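Local coordinates for protein arginine kinase (Cydia pomonella granulosis virus, PDB 6VVG) that binds AMP in its nucleotide pocket and, as a protein kinase-fold enzyme, probably transfers phosphate from ATP to serine or threonine side chains, at residues K44-P53 with G85-Y93; H133-L144 with Q191-V202. One frame throughout, in Å; residues are numbered along the deposited sequence.

Contact 1: K44-P53 with G85-Y93; sequences KRFVCKIVKP and GESLLIMDY. With AMP (adenosine monophosphate), chain C.
Val47 and Met91 face each other as a hydrogen-bonded antiparallel pair, Val47 N giving a nearly straight bond to Met91 O (2.7 Å, 173°). Their side chains share one face of the sheet: Met91 CG sits between its own backbone N and carbonyl carbon (chi1 61°), which brings it against Val47 CB at 3.6 Å. Two further hydrogen-bonded pairs, Lys49 with Leu89 and Val51 with Ser87, carry the ladder onward. On the other face Ile50 and Leu88 lie alongside each other, pointing the same way, with Ile50 CG1 3.8 Å from Leu88 CD2.

The nucleotide lies on the Val47 face. Val47 CG2 reaches C6 of the adenine at 3.6 Å, while C2 sits over the centre of one face of the Tyr93 ring. Asp92 O receives a weak, bent bond from AMP N6 (117°). Lys49 runs out fully extended, its NZ making a weak 3.5 Å bond to AMP O3P; its stronger partner is Glu60 of helix 59-66. At the Asp92 end of the ladder, Lys44 NZ forms a salt bridge with Asp92 OD1 (2.6 Å), and His77 NE2 is hydrogen-bonded to the same oxygen.

Strand 32-39 borders 45-51, strand 76-82 borders 87-92, and 17-22 beyond 32-39 completes the five-stranded antiparallel sheet of a protein kinase N-lobe, where the lysine-glutamate pair to the regulatory alpha C helix and the hinge frame the nucleotide site.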
loop_
_atom_site.group_PDB
_atom_site.type_symbol
_atom_site.label_atom_id
_atom_site.label_comp_id
_atom_site.label_asym_id
_atom_site.label_seq_id
_atom_site.Cartn_x
_atom_site.Cartn_y
_atom_site.Cartn_z
ATOM N N LYS A 44 -30.175 7.273 2.162
ATOM C CA LYS A 44 -29.202 6.193 2.068
ATOM C C LYS A 44 -28.448 5.997 3.378
ATOM O O LYS A 44 -28.011 6.956 4.017
ATOM C CB LYS A 44 -28.208 6.475 0.942
ATOM C CG LYS A 44 -27.231 5.342 0.676
ATOM C CD LYS A 44 -26.526 5.532 -0.657
ATOM C CE LYS A 44 -25.678 4.319 -1.012
ATOM N NZ LYS A 44 -24.266 4.696 -1.312
ATOM N N ARG A 45 -28.302 4.735 3.766
ATOM C CA ARG A 45 -27.496 4.365 4.917
ATOM C C ARG A 45 -26.063 4.100 4.478
ATOM O O ARG A 45 -25.823 3.473 3.442
ATOM C CB ARG A 45 -28.068 3.123 5.601
ATOM C CG ARG A 45 -29.048 3.431 6.709
ATOM C CD ARG A 45 -30.376 3.917 6.146
ATOM N NE ARG A 45 -31.424 3.911 7.163
ATOM C CZ ARG A 45 -32.514 4.670 7.120
ATOM N NH1 ARG A 45 -32.708 5.499 6.104
ATOM N NH2 ARG A 45 -33.411 4.600 8.095
ATOM N N PHE A 46 -25.114 4.586 5.264
ATOM C CA PHE A 46 -23.701 4.325 5.046
ATOM C C PHE A 46 -23.129 3.662 6.294
ATOM O O PHE A 46 -23.789 3.562 7.331
ATOM C CB PHE A 46 -22.936 5.625 4.733
ATOM C CG PHE A 46 -23.460 6.375 3.530
ATOM C CD1 PHE A 46 -22.969 6.099 2.265
ATOM C CD2 PHE A 46 -24.438 7.355 3.662
ATOM C CE1 PHE A 46 -23.437 6.776 1.156
ATOM C CE2 PHE A 46 -24.912 8.038 2.548
ATOM C CZ PHE A 46 -24.410 7.744 1.295
ATOM N N VAL A 47 -21.852 3.300 6.216
ATOM C CA VAL A 47 -21.103 2.760 7.345
ATOM C C VAL A 47 -19.927 3.687 7.613
ATOM O O VAL A 47 -19.091 3.904 6.725
ATOM C CB VAL A 47 -20.611 1.332 7.068
ATOM C CG1 VAL A 47 -19.568 0.923 8.097
ATOM C CG2 VAL A 47 -21.780 0.357 7.054
ATOM N N CYS A 48 -19.850 4.234 8.825
ATOM C CA CYS A 48 -18.728 5.082 9.221
ATOM C C CYS A 48 -17.864 4.335 10.229
ATOM O O CYS A 48 -18.344 3.971 11.308
ATOM C CB CYS A 48 -19.200 6.407 9.820
ATOM S SG CYS A 48 -17.822 7.395 10.485
ATOM N N LYS A 49 -16.601 4.111 9.879
ATOM C CA LYS A 49 -15.641 3.368 10.688
ATOM C C LYS A 49 -14.652 4.362 11.277
ATOM O O LYS A 49 -13.986 5.091 10.534
ATOM C CB LYS A 49 -14.928 2.329 9.826
ATOM C CG LYS A 49 -13.788 1.590 10.481
ATOM C CD LYS A 49 -13.319 0.463 9.562
ATOM C CE LYS A 49 -12.438 -0.530 10.296
ATOM N NZ LYS A 49 -11.836 -1.530 9.367
ATOM N N ILE A 50 -14.575 4.399 12.603
ATOM C CA ILE A 50 -13.688 5.301 13.327
ATOM C C ILE A 50 -12.500 4.490 13.827
ATOM O O ILE A 50 -12.674 3.516 14.567
ATOM C CB ILE A 50 -14.419 5.977 14.497
ATOM C CG1 ILE A 50 -15.582 6.833 13.992
ATOM C CG2 ILE A 50 -13.452 6.829 15.305
ATOM C CD1 ILE A 50 -16.455 7.404 15.099
ATOM N N VAL A 51 -11.292 4.899 13.450
ATOM C CA VAL A 51 -10.073 4.193 13.830
ATOM C C VAL A 51 -9.294 5.033 14.831
ATOM O O VAL A 51 -9.188 6.257 14.687
ATOM C CB VAL A 51 -9.204 3.864 12.599
ATOM C CG1 VAL A 51 -7.879 3.251 13.028
ATOM C CG2 VAL A 51 -9.946 2.931 11.646
ATOM N N LYS A 52 -8.723 4.360 15.830
ATOM C CA LYS A 52 -8.012 5.038 16.902
ATOM C C LYS A 52 -6.747 5.709 16.370
ATOM O O LYS A 52 -6.193 5.292 15.346
ATOM C CB LYS A 52 -7.635 4.042 18.000
ATOM C CG LYS A 52 -8.707 3.780 19.051
ATOM C CD LYS A 52 -8.256 2.709 20.054
ATOM C CE LYS A 52 -7.924 3.322 21.414
ATOM N NZ LYS A 52 -7.579 2.293 22.437
ATOM N N PRO A 53 -6.258 6.744 17.055
ATOM C CA PRO A 53 -4.976 7.341 16.656
ATOM C C PRO A 53 -3.834 6.340 16.730
ATOM O O PRO A 53 -3.782 5.488 17.620
ATOM C CB PRO A 53 -4.785 8.491 17.658
ATOM C CG PRO A 53 -5.697 8.131 18.846
ATOM C CD PRO A 53 -6.889 7.473 18.173
ATOM N N GLY A 85 -5.111 12.063 16.001
ATOM C CA GLY A 85 -6.481 11.838 16.414
ATOM C C GLY A 85 -7.120 10.677 15.693
ATOM O O GLY A 85 -6.442 9.768 15.208
ATOM N N GLU A 86 -8.449 10.716 15.642
ATOM C CA GLU A 86 -9.230 9.670 15.005
ATOM C C GLU A 86 -9.283 9.882 13.497
ATOM O O GLU A 86 -9.209 11.011 13.002
ATOM C CB GLU A 86 -10.652 9.650 15.570
ATOM C CG GLU A 86 -10.729 9.451 17.075
ATOM C CD GLU A 86 -12.156 9.297 17.570
ATOM O OE1 GLU A 86 -12.974 10.203 17.312
ATOM O OE2 GLU A 86 -12.458 8.272 18.215
ATOM N N SER A 87 -9.418 8.778 12.768
ATOM C CA SER A 87 -9.582 8.797 11.324
ATOM C C SER A 87 -10.884 8.105 10.948
ATOM O O SER A 87 -11.300 7.127 11.580
ATOM C CB SER A 87 -8.405 8.124 10.614
ATOM O OG SER A 87 -7.171 8.634 11.089
ATOM N N LEU A 88 -11.521 8.624 9.908
ATOM C CA LEU A 88 -12.853 8.200 9.511
ATOM C C LEU A 88 -12.830 7.552 8.136
ATOM O O LEU A 88 -12.192 8.061 7.213
ATOM C CB LEU A 88 -13.808 9.390 9.464
ATOM C CG LEU A 88 -13.907 10.330 10.662
ATOM C CD1 LEU A 88 -15.135 11.237 10.504
ATOM C CD2 LEU A 88 -13.978 9.534 11.941
ATOM N N LEU A 89 -13.557 6.449 7.995
ATOM C CA LEU A 89 -13.849 5.857 6.697
ATOM C C LEU A 89 -15.362 5.767 6.548
ATOM O O LEU A 89 -16.022 5.080 7.334
ATOM C CB LEU A 89 -13.221 4.471 6.551
ATOM C CG LEU A 89 -11.709 4.342 6.386
ATOM C CD1 LEU A 89 -11.021 4.616 7.703
ATOM C CD2 LEU A 89 -11.365 2.953 5.865
ATOM N N ILE A 90 -15.912 6.459 5.554
ATOM C CA ILE A 90 -17.344 6.421 5.265
ATOM C C ILE A 90 -17.534 5.587 4.007
ATOM O O ILE A 90 -17.096 5.980 2.917
ATOM C CB ILE A 90 -17.941 7.825 5.103
ATOM C CG1 ILE A 90 -17.740 8.625 6.392
ATOM C CG2 ILE A 90 -19.418 7.730 4.754
ATOM C CD1 ILE A 90 -18.216 10.061 6.309
ATOM N N MET A 91 -18.193 4.440 4.157
ATOM C CA MET A 91 -18.315 3.440 3.109
ATOM C C MET A 91 -19.776 3.044 2.945
ATOM O O MET A 91 -20.634 3.384 3.765
ATOM C CB MET A 91 -17.471 2.198 3.435
ATOM C CG MET A 91 -17.893 1.502 4.730
ATOM S SD MET A 91 -16.844 0.101 5.165
ATOM C CE MET A 91 -15.229 0.875 5.184
ATOM N N ASP A 92 -20.054 2.317 1.868
ATOM C CA ASP A 92 -21.401 1.820 1.641
ATOM C C ASP A 92 -21.800 0.835 2.735
ATOM O O ASP A 92 -20.959 0.133 3.305
ATOM C CB ASP A 92 -21.497 1.120 0.283
ATOM C CG ASP A 92 -21.699 2.081 -0.869
ATOM O OD1 ASP A 92 -22.240 3.184 -0.653
ATOM O OD2 ASP A 92 -21.321 1.721 -2.003
ATOM N N TYR A 93 -23.101 0.794 3.031
ATOM C CA TYR A 93 -23.718 -0.326 3.734
ATOM C C TYR A 93 -24.199 -1.307 2.672
ATOM O O TYR A 93 -25.040 -0.952 1.841
ATOM C CB TYR A 93 -24.883 0.146 4.608
ATOM C CG TYR A 93 -25.512 -0.948 5.448
ATOM C CD1 TYR A 93 -26.277 -1.949 4.862
ATOM C CD2 TYR A 93 -25.339 -0.981 6.827
ATOM C CE1 TYR A 93 -26.847 -2.953 5.622
ATOM C CE2 TYR A 93 -25.911 -1.979 7.595
ATOM C CZ TYR A 93 -26.663 -2.962 6.987
ATOM O OH TYR A 93 -27.234 -3.960 7.745
HETATM P P AMP C . -15.668 -4.569 10.148
HETATM O O1P AMP C . -15.014 -5.654 10.976
HETATM O O2P AMP C . -16.242 -5.214 8.910
HETATM O O3P AMP C . -14.663 -3.458 9.961
HETATM O "O5'" AMP C . -16.891 -3.945 10.955
HETATM C "C5'" AMP C . -17.511 -4.662 12.012
HETATM C "C4'" AMP C . -18.845 -5.235 11.596
HETATM O "O4'" AMP C . -19.698 -4.182 11.068
HETATM C "C3'" AMP C . -18.818 -6.269 10.481
HETATM O "O3'" AMP C . -18.432 -7.558 10.928
HETATM C "C2'" AMP C . -20.245 -6.203 9.959
HETATM O "O2'" AMP C . -21.138 -6.858 10.847
HETATM C "C1'" AMP C . -20.502 -4.697 10.024
HETATM N N9 AMP C . -20.106 -4.038 8.767
HETATM C C8 AMP C . -18.853 -3.671 8.483
HETATM N N7 AMP C . -18.849 -3.122 7.268
HETATM C C5 AMP C . -20.105 -3.155 6.798
HETATM C C6 AMP C . -20.643 -2.724 5.609
HETATM N N6 AMP C . -20.064 -2.085 4.444
HETATM N N1 AMP C . -21.938 -2.871 5.372
HETATM C C2 AMP C . -22.728 -3.448 6.309
HETATM N N3 AMP C . -22.202 -3.874 7.481
HETATM C C4 AMP C . -20.885 -3.725 7.720
HETATM O O HOH W 1 -24.590 2.391 1.380
HETATM O O HOH W 2 -6.498 7.598 13.458
#

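Contact 2: H133-L144 with Q191-V202; sequences HKNNIVHNDVKL and QTSFDWWAVGVV
Asp195 OD2 accepts two hydrogen bonds, from His133 NE2 and from the backbone N of His139, each 2.8 Å long. The histidine N-H comes in on the anti lone pair of OD2, which lies in the plane of the His133 ring, with an N-H...O angle of 177°; the His139 amide uses the syn one. Asp195 OD1 takes the amide of Asn140, again at 2.8 Å, and a water that also receives Val142 N. This is the protein kinase C-lobe pattern in which an aspartate of the alpha F helix, here helix 192-208, grips the backbone of the catalytic loop.

With two amides and an imidazole N-H directed at it, the buried carboxylate is probably held as an anion, its rotation fixed. The sequence His139-Asn140-Asp141 stands where kinases carry their HRD motif; the His139 side chain, its CG anti to the backbone N (chi1 -177°), turns from the helix to Cys159 O, and Asn140 OD1 takes Lys184.

The His133 ring is boxed in further. Thr192 CG2 lies over one face in a CH-pi contact, and the ring's edge meets the face of Trp196 in an offset edge-to-face pair, planes at 84°. Farther along the helix the packing turns apolar: Val142 CB touches Ala198 CB at 3.8 Å, and Leu144 slides past Val202 in the opposite direction, bringing Leu144 CD2 within 3.9 Å of Val202 CG1.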
loop_
_atom_site.group_PDB
_atom_site.type_symbol
_atom_site.label_atom_id
_atom_site.label_comp_id
_atom_site.label_asym_id
_atom_site.label_seq_id
_atom_site.Cartn_x
_atom_site.Cartn_y
_atom_site.Cartn_z
ATOM N N HIS A 133 -5.174 -9.636 -5.587
ATOM C CA HIS A 133 -3.796 -10.105 -5.617
ATOM C C HIS A 133 -3.022 -9.579 -6.818
ATOM O O HIS A 133 -1.794 -9.479 -6.744
ATOM C CB HIS A 133 -3.789 -11.634 -5.602
ATOM C CG HIS A 133 -4.270 -12.221 -4.309
ATOM N ND1 HIS A 133 -4.690 -13.529 -4.192
ATOM C CD2 HIS A 133 -4.388 -11.677 -3.074
ATOM C CE1 HIS A 133 -5.044 -13.766 -2.941
ATOM N NE2 HIS A 133 -4.872 -12.658 -2.243
ATOM N N LYS A 134 -3.701 -9.237 -7.916
ATOM C CA LYS A 134 -2.994 -8.667 -9.057
ATOM C C LYS A 134 -2.228 -7.403 -8.679
ATOM O O LYS A 134 -1.292 -7.018 -9.391
ATOM C CB LYS A 134 -3.977 -8.355 -10.187
ATOM C CG LYS A 134 -4.558 -9.571 -10.910
ATOM C CD LYS A 134 -5.553 -9.122 -11.986
ATOM C CE LYS A 134 -6.329 -10.290 -12.578
ATOM N NZ LYS A 134 -7.800 -10.013 -12.629
ATOM N N ASN A 135 -2.609 -6.747 -7.586
ATOM C CA ASN A 135 -1.919 -5.565 -7.088
ATOM C C ASN A 135 -0.771 -5.908 -6.147
ATOM O O ASN A 135 -0.144 -4.993 -5.601
ATOM C CB ASN A 135 -2.912 -4.648 -6.365
ATOM C CG ASN A 135 -4.094 -4.263 -7.239
ATOM O OD1 ASN A 135 -3.964 -3.455 -8.157
ATOM N ND2 ASN A 135 -5.255 -4.843 -6.956
ATOM N N ASN A 136 -0.477 -7.197 -5.959
ATOM C CA ASN A 136 0.525 -7.656 -4.995
ATOM C C ASN A 136 0.161 -7.216 -3.578
ATOM O O ASN A 136 1.012 -6.808 -2.785
ATOM C CB ASN A 136 1.927 -7.185 -5.387
ATOM C CG ASN A 136 2.590 -8.122 -6.389
ATOM O OD1 ASN A 136 1.986 -9.103 -6.826
ATOM N ND2 ASN A 136 3.832 -7.827 -6.753
ATOM N N ILE A 137 -1.126 -7.312 -3.264
ATOM C CA ILE A 137 -1.653 -7.078 -1.926
ATOM C C ILE A 137 -2.455 -8.308 -1.526
ATOM O O ILE A 137 -3.167 -8.887 -2.354
ATOM C CB ILE A 137 -2.534 -5.812 -1.880
ATOM C CG1 ILE A 137 -1.705 -4.578 -2.241
ATOM C CG2 ILE A 137 -3.168 -5.655 -0.511
ATOM C CD1 ILE A 137 -2.512 -3.295 -2.347
ATOM N N VAL A 138 -2.343 -8.709 -0.264
ATOM C CA VAL A 138 -3.140 -9.803 0.280
ATOM C C VAL A 138 -4.097 -9.233 1.318
ATOM O O VAL A 138 -3.788 -8.257 2.011
ATOM C CB VAL A 138 -2.270 -10.920 0.895
ATOM C CG1 VAL A 138 -1.563 -11.700 -0.209
ATOM C CG2 VAL A 138 -1.278 -10.342 1.885
ATOM N N HIS A 139 -5.277 -9.847 1.419
ATOM C CA HIS A 139 -6.269 -9.388 2.388
ATOM C C HIS A 139 -5.811 -9.684 3.813
ATOM O O HIS A 139 -5.840 -8.805 4.684
ATOM C CB HIS A 139 -7.616 -10.046 2.097
ATOM C CG HIS A 139 -8.723 -9.578 2.988
ATOM N ND1 HIS A 139 -8.841 -9.982 4.299
ATOM C CD2 HIS A 139 -9.761 -8.742 2.756
ATOM C CE1 HIS A 139 -9.904 -9.415 4.839
ATOM N NE2 HIS A 139 -10.480 -8.656 3.924
ATOM N N ASN A 140 -5.387 -10.918 4.069
ATOM C CA ASN A 140 -4.694 -11.333 5.282
ATOM C C ASN A 140 -5.592 -11.434 6.511
ATOM O O ASN A 140 -5.073 -11.677 7.604
ATOM C CB ASN A 140 -3.522 -10.392 5.609
ATOM C CG ASN A 140 -2.645 -10.899 6.745
ATOM O OD1 ASN A 140 -2.298 -12.081 6.810
ATOM N ND2 ASN A 140 -2.277 -9.998 7.647
ATOM N N ASP A 141 -6.902 -11.227 6.396
ATOM C CA ASP A 141 -7.793 -11.598 7.497
ATOM C C ASP A 141 -9.105 -12.191 6.948
ATOM O O ASP A 141 -10.200 -11.815 7.374
ATOM C CB ASP A 141 -8.074 -10.396 8.413
ATOM C CG ASP A 141 -8.497 -10.844 9.792
ATOM O OD1 ASP A 141 -8.169 -11.975 10.201
ATOM O OD2 ASP A 141 -9.158 -10.088 10.489
ATOM N N VAL A 142 -9.030 -12.965 5.869
ATOM C CA VAL A 142 -10.210 -13.633 5.325
ATOM C C VAL A 142 -10.790 -14.572 6.377
ATOM O O VAL A 142 -10.089 -15.450 6.894
ATOM C CB VAL A 142 -9.842 -14.407 4.054
ATOM C CG1 VAL A 142 -11.035 -15.162 3.515
ATOM C CG2 VAL A 142 -9.247 -13.463 3.015
ATOM N N LYS A 143 -12.069 -14.393 6.691
ATOM C CA LYS A 143 -12.782 -15.271 7.608
ATOM C C LYS A 143 -14.272 -15.005 7.451
ATOM O O LYS A 143 -14.686 -14.031 6.817
ATOM C CB LYS A 143 -12.335 -15.060 9.056
ATOM C CG LYS A 143 -12.311 -13.609 9.511
ATOM C CD LYS A 143 -11.991 -13.518 11.002
ATOM C CE LYS A 143 -11.620 -12.099 11.408
ATOM N NZ LYS A 143 -11.672 -11.909 12.886
ATOM N N LEU A 144 -15.074 -15.881 8.057
ATOM C CA LEU A 144 -16.523 -15.797 7.913
ATOM C C LEU A 144 -17.039 -14.400 8.237
ATOM O O LEU A 144 -17.873 -13.848 7.514
ATOM C CB LEU A 144 -17.192 -16.827 8.823
ATOM C CG LEU A 144 -16.763 -18.286 8.662
ATOM C CD1 LEU A 144 -17.292 -19.152 9.789
ATOM C CD2 LEU A 144 -17.252 -18.791 7.315
ATOM N N GLN A 191 2.041 -13.596 1.570
ATOM C CA GLN A 191 1.920 -14.179 0.243
ATOM C C GLN A 191 0.470 -14.567 0.007
ATOM O O GLN A 191 -0.323 -14.678 0.947
ATOM C CB GLN A 191 2.838 -15.395 0.084
ATOM C CG GLN A 191 2.852 -16.318 1.293
ATOM C CD GLN A 191 3.863 -17.445 1.161
ATOM O OE1 GLN A 191 3.603 -18.454 0.504
ATOM N NE2 GLN A 191 5.020 -17.279 1.792
ATOM N N THR A 192 0.127 -14.766 -1.268
ATOM C CA THR A 192 -1.253 -15.091 -1.610
ATOM C C THR A 192 -1.712 -16.372 -0.927
ATOM O O THR A 192 -2.898 -16.513 -0.607
ATOM C CB THR A 192 -1.415 -15.218 -3.127
ATOM O OG1 THR A 192 -0.501 -16.197 -3.636
ATOM C CG2 THR A 192 -1.159 -13.881 -3.811
ATOM N N SER A 193 -0.795 -17.314 -0.694
ATOM C CA SER A 193 -1.181 -18.580 -0.080
ATOM C C SER A 193 -1.784 -18.372 1.304
ATOM O O SER A 193 -2.597 -19.189 1.752
ATOM C CB SER A 193 0.026 -19.519 -0.003
ATOM O OG SER A 193 0.967 -19.087 0.965
ATOM N N PHE A 194 -1.395 -17.298 1.996
ATOM C CA PHE A 194 -2.040 -16.959 3.261
ATOM C C PHE A 194 -3.548 -16.853 3.075
ATOM O O PHE A 194 -4.331 -17.443 3.829
ATOM C CB PHE A 194 -1.505 -15.629 3.802
ATOM C CG PHE A 194 -0.131 -15.702 4.401
ATOM C CD1 PHE A 194 0.758 -16.693 4.036
ATOM C CD2 PHE A 194 0.271 -14.753 5.327
ATOM C CE1 PHE A 194 2.020 -16.743 4.590
ATOM C CE2 PHE A 194 1.531 -14.795 5.884
ATOM C CZ PHE A 194 2.408 -15.792 5.515
ATOM N N ASP A 195 -3.966 -16.075 2.072
ATOM C CA ASP A 195 -5.386 -15.892 1.800
ATOM C C ASP A 195 -6.032 -17.197 1.357
ATOM O O ASP A 195 -7.150 -17.519 1.775
ATOM C CB ASP A 195 -5.578 -14.815 0.730
ATOM C CG ASP A 195 -5.455 -13.405 1.282
ATOM O OD1 ASP A 195 -5.435 -13.243 2.518
ATOM O OD2 ASP A 195 -5.383 -12.456 0.474
ATOM N N TRP A 196 -5.348 -17.961 0.503
ATOM C CA TRP A 196 -5.949 -19.181 -0.027
ATOM C C TRP A 196 -6.211 -20.192 1.080
ATOM O O TRP A 196 -7.234 -20.886 1.061
ATOM C CB TRP A 196 -5.053 -19.774 -1.116
ATOM C CG TRP A 196 -4.937 -18.873 -2.314
ATOM C CD1 TRP A 196 -3.810 -18.605 -3.034
ATOM C CD2 TRP A 196 -5.989 -18.109 -2.920
ATOM N NE1 TRP A 196 -4.098 -17.731 -4.054
ATOM C CE2 TRP A 196 -5.429 -17.410 -4.004
ATOM C CE3 TRP A 196 -7.355 -17.955 -2.654
ATOM C CZ2 TRP A 196 -6.184 -16.569 -4.819
ATOM C CZ3 TRP A 196 -8.099 -17.118 -3.461
ATOM C CH2 TRP A 196 -7.514 -16.438 -4.533
ATOM N N TRP A 197 -5.304 -20.291 2.053
ATOM C CA TRP A 197 -5.541 -21.179 3.189
ATOM C C TRP A 197 -6.792 -20.759 3.951
ATOM O O TRP A 197 -7.641 -21.593 4.286
ATOM C CB TRP A 197 -4.326 -21.186 4.118
ATOM C CG TRP A 197 -4.495 -22.048 5.330
ATOM C CD1 TRP A 197 -5.066 -21.691 6.518
ATOM C CD2 TRP A 197 -4.077 -23.410 5.480
ATOM N NE1 TRP A 197 -5.035 -22.748 7.395
ATOM C CE2 TRP A 197 -4.433 -23.816 6.782
ATOM C CE3 TRP A 197 -3.441 -24.325 4.638
ATOM C CZ2 TRP A 197 -4.169 -25.095 7.262
ATOM C CZ3 TRP A 197 -3.180 -25.596 5.117
ATOM C CH2 TRP A 197 -3.543 -25.969 6.417
ATOM N N ALA A 198 -6.922 -19.461 4.231
ATOM C CA ALA A 198 -8.119 -18.968 4.905
ATOM C C ALA A 198 -9.366 -19.249 4.078
ATOM O O ALA A 198 -10.419 -19.595 4.628
ATOM C CB ALA A 198 -7.984 -17.471 5.186
ATOM N N VAL A 199 -9.274 -19.098 2.756
ATOM C CA VAL A 199 -10.394 -19.476 1.898
ATOM C C VAL A 199 -10.747 -20.940 2.116
ATOM O O VAL A 199 -11.925 -21.310 2.186
ATOM C CB VAL A 199 -10.065 -19.191 0.421
ATOM C CG1 VAL A 199 -11.095 -19.863 -0.481
ATOM C CG2 VAL A 199 -10.012 -17.695 0.164
ATOM N N GLY A 200 -9.730 -21.796 2.226
ATOM C CA GLY A 200 -9.986 -23.200 2.492
ATOM C C GLY A 200 -10.748 -23.420 3.783
ATOM O O GLY A 200 -11.673 -24.233 3.839
ATOM N N VAL A 201 -10.372 -22.701 4.842
ATOM C CA VAL A 201 -11.095 -22.836 6.101
ATOM C C VAL A 201 -12.534 -22.361 5.937
ATOM O O VAL A 201 -13.477 -23.013 6.403
ATOM C CB VAL A 201 -10.374 -22.069 7.224
ATOM C CG1 VAL A 201 -11.176 -22.159 8.522
ATOM C CG2 VAL A 201 -8.963 -22.605 7.421
ATOM N N VAL A 202 -12.724 -21.220 5.275
ATOM C CA VAL A 202 -14.073 -20.720 5.029
ATOM C C VAL A 202 -14.884 -21.743 4.247
ATOM O O VAL A 202 -16.054 -21.997 4.560
ATOM C CB VAL A 202 -14.015 -19.367 4.294
ATOM C CG1 VAL A 202 -15.409 -18.925 3.878
ATOM C CG2 VAL A 202 -13.348 -18.317 5.167
HETATM O O HOH W 3 -6.548 -14.209 4.743
#

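In the fold
The two contacts sit in the two lobes of one kinase domain, their centres about 24 Å apart and their nearest atoms about 9 Å. Contact 1 is partly buried, with exposed ends, and joins strands through a regular backbone ladder; contact 2 is buried near the centre of the chain and joins loop to helix, with a carboxylate as its polar centre and apolar packing beside it. Contact 1 touches the nucleotide, whereas contact 2 hydrogen-bonds the catalytic loop to helix 192-208. Asp160, which binds AMP, is near both: the side chain of Lys49 is about 3 Å from that of Asp160, and that of His139 about 5 Å. Segments of both reach the second subunit, for instance at Glu86 and Asn136.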